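Local coordinates for TRAP dicarboxylate transporter, DctP subunit (Ochrobactrum anthropi, PDB 4P47), which probably serves as the periplasmic solute-binding subunit of a TRAP transporter, capturing a small solute, perhaps a dicarboxylate, for delivery to the membrane components, at residues 35-40 with 67-73; 89-95 with 238-244; 102-108 with 132-136. One frame throughout, in Å; residues are numbered along the deposited sequence.

Interaction 1: residues 35-40 with 67-73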
loop_
_atom_site.group_PDB
_atom_site.type_symbol
_atom_site.label_atom_id
_atom_site.label_comp_id
_atom_site.label_asym_id
_atom_site.label_seq_id
_atom_site.Cartn_x
_atom_site.Cartn_y
_atom_site.Cartn_z
ATOM N N ALA A 35 -1.993 9.585 -13.971
ATOM C CA ALA A 35 -1.303 10.386 -12.966
ATOM C C ALA A 35 -0.903 9.549 -11.752
ATOM O O ALA A 35 -1.590 8.603 -11.377
ATOM C CB ALA A 35 -2.208 11.494 -12.518
ATOM N N ALA A 36 0.215 9.888 -11.117
ATOM C CA ALA A 36 0.580 9.292 -9.840
ATOM C C ALA A 36 1.513 10.208 -9.086
ATOM O O ALA A 36 2.029 11.175 -9.636
ATOM C CB ALA A 36 1.243 7.936 -10.044
ATOM N N ALA A 37 1.759 9.845 -7.831
ATOM C CA ALA A 37 2.586 10.648 -6.925
ATOM C C ALA A 37 4.084 10.512 -7.115
ATOM O O ALA A 37 4.800 11.491 -6.948
ATOM C CB ALA A 37 2.241 10.289 -5.511
ATOM N N ASN A 38 4.584 9.317 -7.428
ATOM C CA ASN A 38 6.028 9.088 -7.408
ATOM C C ASN A 38 6.694 9.398 -8.740
ATOM O O ASN A 38 6.024 9.691 -9.717
ATOM C CB ASN A 38 6.296 7.655 -6.956
ATOM C CG ASN A 38 5.821 7.412 -5.550
ATOM O OD1 ASN A 38 4.871 6.644 -5.303
ATOM N ND2 ASN A 38 6.449 8.101 -4.607
ATOM N N SER A 39 8.031 9.342 -8.772
ATOM C CA SER A 39 8.791 9.760 -9.949
ATOM C C SER A 39 9.458 8.592 -10.670
ATOM O O SER A 39 9.531 7.488 -10.133
ATOM C CB SER A 39 9.858 10.783 -9.547
ATOM O OG SER A 39 9.259 11.950 -9.010
ATOM N N LYS A 40 9.921 8.842 -11.896
ATOM C CA LYS A 40 10.689 7.870 -12.665
ATOM C C LYS A 40 11.746 7.244 -11.782
ATOM O O LYS A 40 12.439 7.939 -11.027
ATOM C CB LYS A 40 11.378 8.543 -13.860
ATOM C CG LYS A 40 10.652 8.424 -15.191
ATOM C CD LYS A 40 9.325 9.166 -15.190
ATOM C CE LYS A 40 9.128 9.986 -16.455
ATOM N NZ LYS A 40 7.768 9.793 -17.036
ATOM N N LEU A 67 1.943 9.768 -19.213
ATOM C CA LEU A 67 2.198 9.694 -17.764
ATOM C C LEU A 67 2.363 11.065 -17.129
ATOM O O LEU A 67 3.032 11.950 -17.698
ATOM C CB LEU A 67 3.438 8.839 -17.478
ATOM C CG LEU A 67 3.440 7.432 -18.064
ATOM C CD1 LEU A 67 4.601 6.664 -17.459
ATOM C CD2 LEU A 67 2.124 6.697 -17.826
ATOM N N PHE A 68 1.777 11.242 -15.952
ATOM C CA PHE A 68 1.921 12.470 -15.177
ATOM C C PHE A 68 2.386 12.064 -13.799
ATOM O O PHE A 68 1.615 12.083 -12.831
ATOM C CB PHE A 68 0.610 13.254 -15.076
ATOM C CG PHE A 68 0.181 13.903 -16.360
ATOM C CD1 PHE A 68 -0.389 13.146 -17.371
ATOM C CD2 PHE A 68 0.322 15.274 -16.558
ATOM C CE1 PHE A 68 -0.818 13.740 -18.557
ATOM C CE2 PHE A 68 -0.093 15.864 -17.732
ATOM C CZ PHE A 68 -0.649 15.104 -18.736
ATOM N N PRO A 69 3.667 11.693 -13.693
ATOM C CA PRO A 69 4.246 11.291 -12.415
ATOM C C PRO A 69 4.592 12.490 -11.528
ATOM O O PRO A 69 4.451 13.625 -11.945
ATOM C CB PRO A 69 5.503 10.546 -12.854
ATOM C CG PRO A 69 5.943 11.265 -14.054
ATOM C CD PRO A 69 4.663 11.646 -14.777
ATOM N N GLY A 70 5.009 12.218 -10.296
ATOM C CA GLY A 70 5.562 13.234 -9.413
ATOM C C GLY A 70 4.525 14.097 -8.726
ATOM O O GLY A 70 4.857 15.115 -8.124
ATOM N N GLY A 71 3.259 13.727 -8.825
ATOM C CA GLY A 71 2.194 14.460 -8.176
ATOM C C GLY A 71 1.948 15.815 -8.812
ATOM O O GLY A 71 1.344 16.691 -8.200
ATOM N N VAL A 72 2.391 15.999 -10.049
ATOM C CA VAL A 72 2.288 17.313 -10.682
ATOM C C VAL A 72 0.861 17.771 -10.911
ATOM O O VAL A 72 0.618 18.977 -11.031
ATOM C CB VAL A 72 3.060 17.357 -12.017
ATOM C CG1 VAL A 72 4.546 17.164 -11.751
ATOM C CG2 VAL A 72 2.518 16.321 -13.002
ATOM N N LEU A 73 -0.080 16.830 -11.006
ATOM C CA LEU A 73 -1.483 17.175 -11.212
ATOM C C LEU A 73 -2.231 17.344 -9.910
ATOM O O LEU A 73 -3.377 17.785 -9.916
ATOM C CB LEU A 73 -2.210 16.136 -12.074
ATOM C CG LEU A 73 -1.719 16.016 -13.518
ATOM C CD1 LEU A 73 -2.683 15.189 -14.320
ATOM C CD2 LEU A 73 -1.527 17.384 -14.165
HETATM O O HOH W 1 6.125 11.426 -17.915
#

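Interaction 2: residues 89-95 with 238-244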
loop_
_atom_site.group_PDB
_atom_site.type_symbol
_atom_site.label_atom_id
_atom_site.label_comp_id
_atom_site.label_asym_id
_atom_site.label_seq_id
_atom_site.Cartn_x
_atom_site.Cartn_y
_atom_site.Cartn_z
ATOM N N GLU A 89 -7.949 10.597 -16.682
ATOM C CA GLU A 89 -8.511 9.264 -16.972
ATOM C C GLU A 89 -8.082 8.178 -16.012
ATOM O O GLU A 89 -8.888 7.320 -15.650
ATOM C CB GLU A 89 -8.150 8.800 -18.376
ATOM C CG GLU A 89 -8.887 9.540 -19.490
ATOM C CD GLU A 89 -8.351 10.929 -19.769
ATOM O OE1 GLU A 89 -7.190 11.222 -19.438
ATOM O OE2 GLU A 89 -9.122 11.739 -20.342
ATOM N N MET A 90 -6.810 8.165 -15.634
ATOM C CA MET A 90 -6.294 7.065 -14.809
ATOM C C MET A 90 -5.406 7.545 -13.680
ATOM O O MET A 90 -4.754 8.580 -13.779
ATOM C CB MET A 90 -5.489 6.056 -15.648
ATOM C CG MET A 90 -6.345 5.117 -16.488
ATOM S SD MET A 90 -5.428 3.799 -17.338
ATOM C CE MET A 90 -4.858 2.894 -15.891
ATOM N N THR A 91 -5.365 6.766 -12.609
ATOM C CA THR A 91 -4.407 6.996 -11.549
ATOM C C THR A 91 -4.141 5.684 -10.834
ATOM O O THR A 91 -4.870 4.688 -11.009
ATOM C CB THR A 91 -4.882 8.077 -10.569
ATOM O OG1 THR A 91 -3.798 8.504 -9.742
ATOM C CG2 THR A 91 -5.993 7.570 -9.689
ATOM N N VAL A 92 -3.076 5.672 -10.048
ATOM C CA VAL A 92 -2.766 4.578 -9.144
ATOM C C VAL A 92 -2.377 5.179 -7.793
ATOM O O VAL A 92 -1.640 6.157 -7.736
ATOM C CB VAL A 92 -1.661 3.650 -9.744
ATOM C CG1 VAL A 92 -0.389 4.437 -10.104
ATOM C CG2 VAL A 92 -1.378 2.491 -8.812
ATOM N N MET A 93 -2.922 4.645 -6.712
ATOM C CA MET A 93 -2.636 5.196 -5.378
ATOM C C MET A 93 -2.932 4.159 -4.324
ATOM O O MET A 93 -3.591 3.164 -4.589
ATOM C CB MET A 93 -3.501 6.429 -5.088
ATOM C CG MET A 93 -4.984 6.098 -4.962
ATOM S SD MET A 93 -6.029 7.566 -4.678
ATOM C CE MET A 93 -5.930 8.254 -6.302
ATOM N N ASN A 94 -2.468 4.404 -3.107
ATOM C CA ASN A 94 -2.753 3.504 -2.000
ATOM C C ASN A 94 -4.252 3.305 -1.861
ATOM O O ASN A 94 -5.027 4.277 -1.791
ATOM C CB ASN A 94 -2.157 4.059 -0.696
ATOM C CG ASN A 94 -0.644 3.926 -0.633
ATOM O OD1 ASN A 94 -0.011 3.290 -1.459
ATOM N ND2 ASN A 94 -0.050 4.565 0.362
ATOM N N ALA A 95 -4.674 2.049 -1.789
ATOM C CA ALA A 95 -6.095 1.758 -1.826
ATOM C C ALA A 95 -6.854 2.232 -0.592
ATOM O O ALA A 95 -8.048 2.494 -0.666
ATOM C CB ALA A 95 -6.328 0.274 -2.059
ATOM N N ASN A 238 0.412 -1.682 2.319
ATOM C CA ASN A 238 -0.201 -0.731 1.398
ATOM C C ASN A 238 -0.248 -1.297 -0.034
ATOM O O ASN A 238 0.743 -1.219 -0.767
ATOM C CB ASN A 238 0.575 0.615 1.351
ATOM C CG ASN A 238 0.526 1.443 2.651
ATOM O OD1 ASN A 238 1.450 2.215 2.933
ATOM N ND2 ASN A 238 -0.550 1.333 3.385
ATOM N N PRO A 239 -1.402 -1.850 -0.443
ATOM C CA PRO A 239 -1.606 -2.146 -1.855
ATOM C C PRO A 239 -1.997 -0.873 -2.553
ATOM O O PRO A 239 -2.595 0.004 -1.915
ATOM C CB PRO A 239 -2.787 -3.121 -1.843
ATOM C CG PRO A 239 -3.543 -2.807 -0.621
ATOM C CD PRO A 239 -2.597 -2.147 0.357
ATOM N N GLN A 240 -1.670 -0.751 -3.829
ATOM C CA GLN A 240 -2.181 0.349 -4.617
ATOM C C GLN A 240 -3.269 -0.157 -5.528
ATOM O O GLN A 240 -3.293 -1.351 -5.900
ATOM C CB GLN A 240 -1.084 1.025 -5.398
ATOM C CG GLN A 240 -0.010 1.544 -4.466
ATOM C CD GLN A 240 0.667 2.757 -4.996
ATOM O OE1 GLN A 240 1.023 2.826 -6.176
ATOM N NE2 GLN A 240 0.867 3.732 -4.129
ATOM N N ILE A 241 -4.234 0.681 -5.828
ATOM C CA ILE A 241 -5.263 0.315 -6.790
ATOM C C ILE A 241 -5.103 1.199 -8.020
ATOM O O ILE A 241 -4.939 2.432 -7.942
ATOM C CB ILE A 241 -6.679 0.396 -6.187
ATOM C CG1 ILE A 241 -7.712 -0.073 -7.206
ATOM C CG2 ILE A 241 -6.980 1.791 -5.680
ATOM C CD1 ILE A 241 -9.092 -0.288 -6.608
ATOM N N VAL A 242 -5.118 0.552 -9.185
ATOM C CA VAL A 242 -5.128 1.233 -10.468
ATOM C C VAL A 242 -6.571 1.423 -10.887
ATOM O O VAL A 242 -7.345 0.449 -10.934
ATOM C CB VAL A 242 -4.404 0.383 -11.531
ATOM C CG1 VAL A 242 -4.402 1.090 -12.887
ATOM C CG2 VAL A 242 -2.964 0.059 -11.094
ATOM N N MET A 243 -6.939 2.670 -11.152
ATOM C CA MET A 243 -8.306 3.035 -11.474
ATOM C C MET A 243 -8.392 3.827 -12.750
ATOM O O MET A 243 -7.446 4.518 -13.165
ATOM C CB MET A 243 -8.887 3.893 -10.352
ATOM C CG MET A 243 -9.087 3.140 -9.055
ATOM S SD MET A 243 -9.550 4.167 -7.625
ATOM C CE MET A 243 -8.067 5.182 -7.449
ATOM N N ILE A 244 -9.569 3.749 -13.363
ATOM C CA ILE A 244 -9.896 4.543 -14.518
ATOM C C ILE A 244 -11.257 5.219 -14.291
ATOM O O ILE A 244 -12.138 4.663 -13.637
ATOM C CB ILE A 244 -9.822 3.655 -15.807
ATOM C CG1 ILE A 244 -9.984 4.493 -17.066
ATOM C CG2 ILE A 244 -10.838 2.506 -15.782
ATOM C CD1 ILE A 244 -9.483 3.776 -18.296
HETATM O O HOH W 2 2.708 4.447 1.540
#

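Interaction 3: residues 102-108 with 132-136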
loop_
_atom_site.group_PDB
_atom_site.type_symbol
_atom_site.label_atom_id
_atom_site.label_comp_id
_atom_site.label_asym_id
_atom_site.label_seq_id
_atom_site.Cartn_x
_atom_site.Cartn_y
_atom_site.Cartn_z
ATOM N N VAL A 102 -15.579 4.790 -0.348
ATOM C CA VAL A 102 -16.218 3.508 -0.120
ATOM C C VAL A 102 -15.603 2.966 1.163
ATOM O O VAL A 102 -14.442 2.566 1.177
ATOM C CB VAL A 102 -15.966 2.535 -1.294
ATOM C CG1 VAL A 102 -16.401 1.117 -0.940
ATOM C CG2 VAL A 102 -16.663 3.034 -2.547
ATOM N N LYS A 103 -16.361 2.973 2.250
ATOM C CA LYS A 103 -15.802 2.659 3.563
ATOM C C LYS A 103 -15.166 1.276 3.679
ATOM O O LYS A 103 -14.232 1.085 4.477
ATOM C CB LYS A 103 -16.891 2.796 4.632
ATOM C CG LYS A 103 -16.842 4.115 5.342
ATOM C CD LYS A 103 -15.605 4.213 6.228
ATOM C CE LYS A 103 -15.245 5.659 6.479
ATOM N NZ LYS A 103 -16.450 6.504 6.725
ATOM N N ALA A 104 -15.659 0.320 2.902
ATOM C CA ALA A 104 -15.121 -1.026 2.949
ATOM C C ALA A 104 -13.615 -1.033 2.661
ATOM O O ALA A 104 -12.931 -1.932 3.145
ATOM C CB ALA A 104 -15.876 -1.939 1.989
ATOM N N PHE A 105 -13.126 -0.077 1.872
ATOM C CA PHE A 105 -11.700 -0.036 1.567
ATOM C C PHE A 105 -10.830 0.203 2.804
ATOM O O PHE A 105 -9.627 -0.050 2.750
ATOM C CB PHE A 105 -11.399 0.987 0.481
ATOM C CG PHE A 105 -11.567 0.449 -0.906
ATOM C CD1 PHE A 105 -12.804 0.484 -1.540
ATOM C CD2 PHE A 105 -10.505 -0.106 -1.573
ATOM C CE1 PHE A 105 -12.962 -0.022 -2.820
ATOM C CE2 PHE A 105 -10.672 -0.614 -2.864
ATOM C CZ PHE A 105 -11.908 -0.565 -3.478
ATOM N N GLU A 106 -11.391 0.651 3.920
ATOM C CA GLU A 106 -10.615 0.743 5.155
ATOM C C GLU A 106 -10.073 -0.603 5.576
ATOM O O GLU A 106 -9.071 -0.674 6.301
ATOM C CB GLU A 106 -11.479 1.357 6.250
ATOM C CG GLU A 106 -10.807 1.593 7.574
ATOM C CD GLU A 106 -11.703 2.354 8.519
ATOM O OE1 GLU A 106 -12.726 1.774 8.963
ATOM O OE2 GLU A 106 -11.398 3.520 8.804
ATOM N N ALA A 107 -10.678 -1.678 5.080
ATOM C CA ALA A 107 -10.186 -3.009 5.405
ATOM C C ALA A 107 -8.707 -3.186 5.006
ATOM O O ALA A 107 -7.976 -3.926 5.660
ATOM C CB ALA A 107 -11.052 -4.110 4.752
ATOM N N VAL A 108 -8.254 -2.537 3.934
ATOM C CA VAL A 108 -6.871 -2.761 3.496
ATOM C C VAL A 108 -5.855 -2.117 4.426
ATOM O O VAL A 108 -4.676 -2.438 4.361
ATOM C CB VAL A 108 -6.594 -2.301 2.044
ATOM C CG1 VAL A 108 -7.583 -2.934 1.066
ATOM C CG2 VAL A 108 -6.568 -0.790 1.897
ATOM N N LEU A 132 -14.161 -5.648 -3.213
ATOM C CA LEU A 132 -13.985 -4.236 -2.951
ATOM C C LEU A 132 -14.177 -3.445 -4.244
ATOM O O LEU A 132 -14.879 -2.435 -4.259
ATOM C CB LEU A 132 -12.601 -3.944 -2.366
ATOM C CG LEU A 132 -12.391 -4.311 -0.893
ATOM C CD1 LEU A 132 -10.963 -4.059 -0.496
ATOM C CD2 LEU A 132 -13.340 -3.519 -0.010
ATOM N N MET A 133 -13.546 -3.887 -5.326
ATOM C CA MET A 133 -13.630 -3.155 -6.597
ATOM C C MET A 133 -15.041 -3.044 -7.136
ATOM O O MET A 133 -15.383 -2.081 -7.802
ATOM C CB MET A 133 -12.717 -3.793 -7.646
ATOM C CG MET A 133 -11.262 -3.585 -7.338
ATOM S SD MET A 133 -10.174 -3.936 -8.710
ATOM C CE MET A 133 -10.612 -5.627 -9.059
ATOM N N LYS A 134 -15.877 -4.029 -6.847
ATOM C CA LYS A 134 -17.264 -3.976 -7.281
ATOM C C LYS A 134 -18.050 -2.798 -6.716
ATOM O O LYS A 134 -19.072 -2.404 -7.257
ATOM C CB LYS A 134 -17.962 -5.301 -6.958
ATOM C CG LYS A 134 -17.443 -6.430 -7.837
ATOM C CD LYS A 134 -18.493 -7.490 -8.138
ATOM C CE LYS A 134 -18.453 -8.623 -7.139
ATOM N NZ LYS A 134 -19.317 -9.763 -7.588
ATOM N N ARG A 135 -17.547 -2.215 -5.634
ATOM C CA ARG A 135 -18.182 -1.083 -4.989
ATOM C C ARG A 135 -17.841 0.256 -5.657
ATOM O O ARG A 135 -18.410 1.299 -5.309
ATOM C CB ARG A 135 -17.770 -1.048 -3.503
ATOM C CG ARG A 135 -18.150 -2.327 -2.744
ATOM C CD ARG A 135 -17.516 -2.442 -1.338
ATOM N NE ARG A 135 -17.895 -3.708 -0.700
ATOM C CZ ARG A 135 -18.992 -3.875 0.034
ATOM N NH1 ARG A 135 -19.812 -2.856 0.247
ATOM N NH2 ARG A 135 -19.273 -5.064 0.553
ATOM N N LEU A 136 -16.921 0.249 -6.620
ATOM C CA LEU A 136 -16.416 1.497 -7.180
ATOM C C LEU A 136 -17.315 2.160 -8.230
ATOM O O LEU A 136 -17.387 3.383 -8.253
ATOM C CB LEU A 136 -14.979 1.317 -7.708
ATOM C CG LEU A 136 -13.950 1.126 -6.588
ATOM C CD1 LEU A 136 -12.610 0.724 -7.207
ATOM C CD2 LEU A 136 -13.786 2.368 -5.735
#

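Interaction 1: residues 35-40 with 67-73
At the end of a parallel strand pair, Ala35 and Phe68 form the bridge from which strands 30-35 and 63-68 pass into loops that stay paired. Two strands that leave a sheet side by side can go on binding through their main chains, and here almost all the polar contact is of that kind. Ala36 N donates to Phe68 O at 3.1 Å, and the Ala36 carbonyl O in turn receives Gly71 N at 2.9 Å. The chain of 35-40 then bends round the type I' turn Pro69 to Val72, so that Asn38 O accepts a third bond from Gly70 N, 2.8 Å away. Gly70 and Gly71 hold the central positions of that turn with positive phi (80° and 70°), a conformation glycine takes readily. The carbonyl O of Ala37 comes within 3.1 Å of Gly70 CA. Side chains touch at the two ends of the contact. On one, Ala35 CB meets Leu73 CD1 at 4.1 Å and also lies against the CB of Phe68, whose ring leads away from the contact. On the other, Lys40, bent at chi2, chi3 and chi4, crosses Pro69 obliquely and brings NZ to 3.8 Å from the ring atom CG. The Ala36 methyl packs on Gln44 and Met48 of helix 43-58, and the whole arrangement is that of a beta-alpha-beta crossover, strand 30-35, helix 43-58, strand 63-68, as in the alpha/beta domains of periplasmic binding proteins.

Interaction 2: residues 89-95 with 238-244
Gln240 reaches across to Asn94 at a non-hydrogen-bonded pair near the end of two antiparallel strands. Its CB sits 3.4 Å from the carbonyl O of Met93 and also touches Val92 CG2. With CG anti to the carbonyl carbon (chi1 -59°) and the rest extended, CG passes Asn94 OD1 at 3.5 Å, and CD lies alongside the same oxygen. At the tip the two amide atoms part company. OE1 lies 3.6 Å from Val92 CG2 and accepts a bond from Gln44 NE2, while NE2 gives a nearly straight hydrogen bond of 2.8 Å to Asn94 OD1. That oxygen lies in the amide plane of Gln240, yet the donor stands 43° out of the carbonyl plane of Asn94, the two amides being turned 68° apart. With an alanine in place of Gln240, Asn94 OD1 and Gln44 NE2 would probably both lose their mate, and the Asn94 amide would be less restrained in its rotation. The other end of that amide is tied by a water, to which ND2 donates and which bonds to Asn238 OD1, itself also held by Arg152. The strands belong to the central sheet of a type II periplasmic binding protein domain, in which strand 90-94 runs parallel to 30-35 on one side and antiparallel to 229-245 on the other. Paired main-chain bonds join Thr91 with Met243 and Met93 with Ile241, and Ala95 N adds one to Pro239 O at 2.9 Å. On the face carrying Met90, Val92, Val242 and Ile244, the bent Met90 puts CE 3.5 Å from Val242 CG1. On the opposite face the Met93 and Met243 chains cross at about a right angle, their CE methyls 3.9 Å apart, and Thr91 CG2 touches the same Met243 methyl.

Interaction 3: residues 102-108 with 132-136
Phe105 and Leu132 carry the aromatic part of this contact, an example of an interface made largely by nonpolar fit. It packs the loop after strand 90-94, with its 3-10 segment 103-105, against the end of helix 127-133, next to Ile241 of strand 229-245 and Tyr146 of strand 141-156. Leu132 CB stands over one face of the Phe105 ring in a CH-pi contact, 4.0 Å from the centroid and 25° off the normal, displaced toward the rim so that CZ is its nearest ring atom. The two side chains slide past each other in opposite directions. Ring atom CE1 also comes within 3.4 Å of the carbonyl O of Leu132, and Val102 O lies in plane at the ring's edge. The Leu136 and Phe105 side chains cross at about a right angle, and CD2 of Leu136 approaches the ring obliquely, 3.9 Å from CE1.

Aliphatic contacts widen the patch. Since CG of Leu132 is anti to its carbonyl carbon (chi1 -76°), the branch spreads toward the short 3-10 segment: CD2 rests 3.6 Å from Ala104 CB, and CD1 meets Val108 CG1 at 3.9 Å. Val102 adds its two methyls, CG1 lying 3.6 Å from Arg135 CB and CG2 against Leu136 CD2.

The third kind of contact is the arginine, used here for its carbon chain. Arg135, extended from CG to NE, passes Ala104 with CD 3.7 Å from the alanine CB, and that methyl lies over one face of the guanidinium. Thr323 of helix 321-336 touches both residues.

No hydrogen bond crosses between 102-108 and 132-136; the backbone bonds, such as Phe105 N to Val102 O, stay within each segment, which implies that dispersion and burial of hydrocarbon hold the two together.

Overall arrangement
Interactions 1 and 2 share one sheet and touch directly: Ala35 N lies 2.9 Å from Met90 O, and Ala35 O lies 2.7 Å from Thr91 OG1, both probable hydrogen bonds, with centres 12 Å apart. Interaction 3, nested within the loop that interaction 2 closes, packs on the same strand pair, Leu136 CD1 meeting Ile241 CD1 at 3.7 Å. Its centre is also 12 Å from that of interaction 2, whereas interactions 1 and 3 do not touch and are about 14 Å apart at their nearest atoms. Interaction 2 thus lies between the other two. In this crystal a C-terminus, here ending in tag-derived residues, is bound in the ligand-binding pocket.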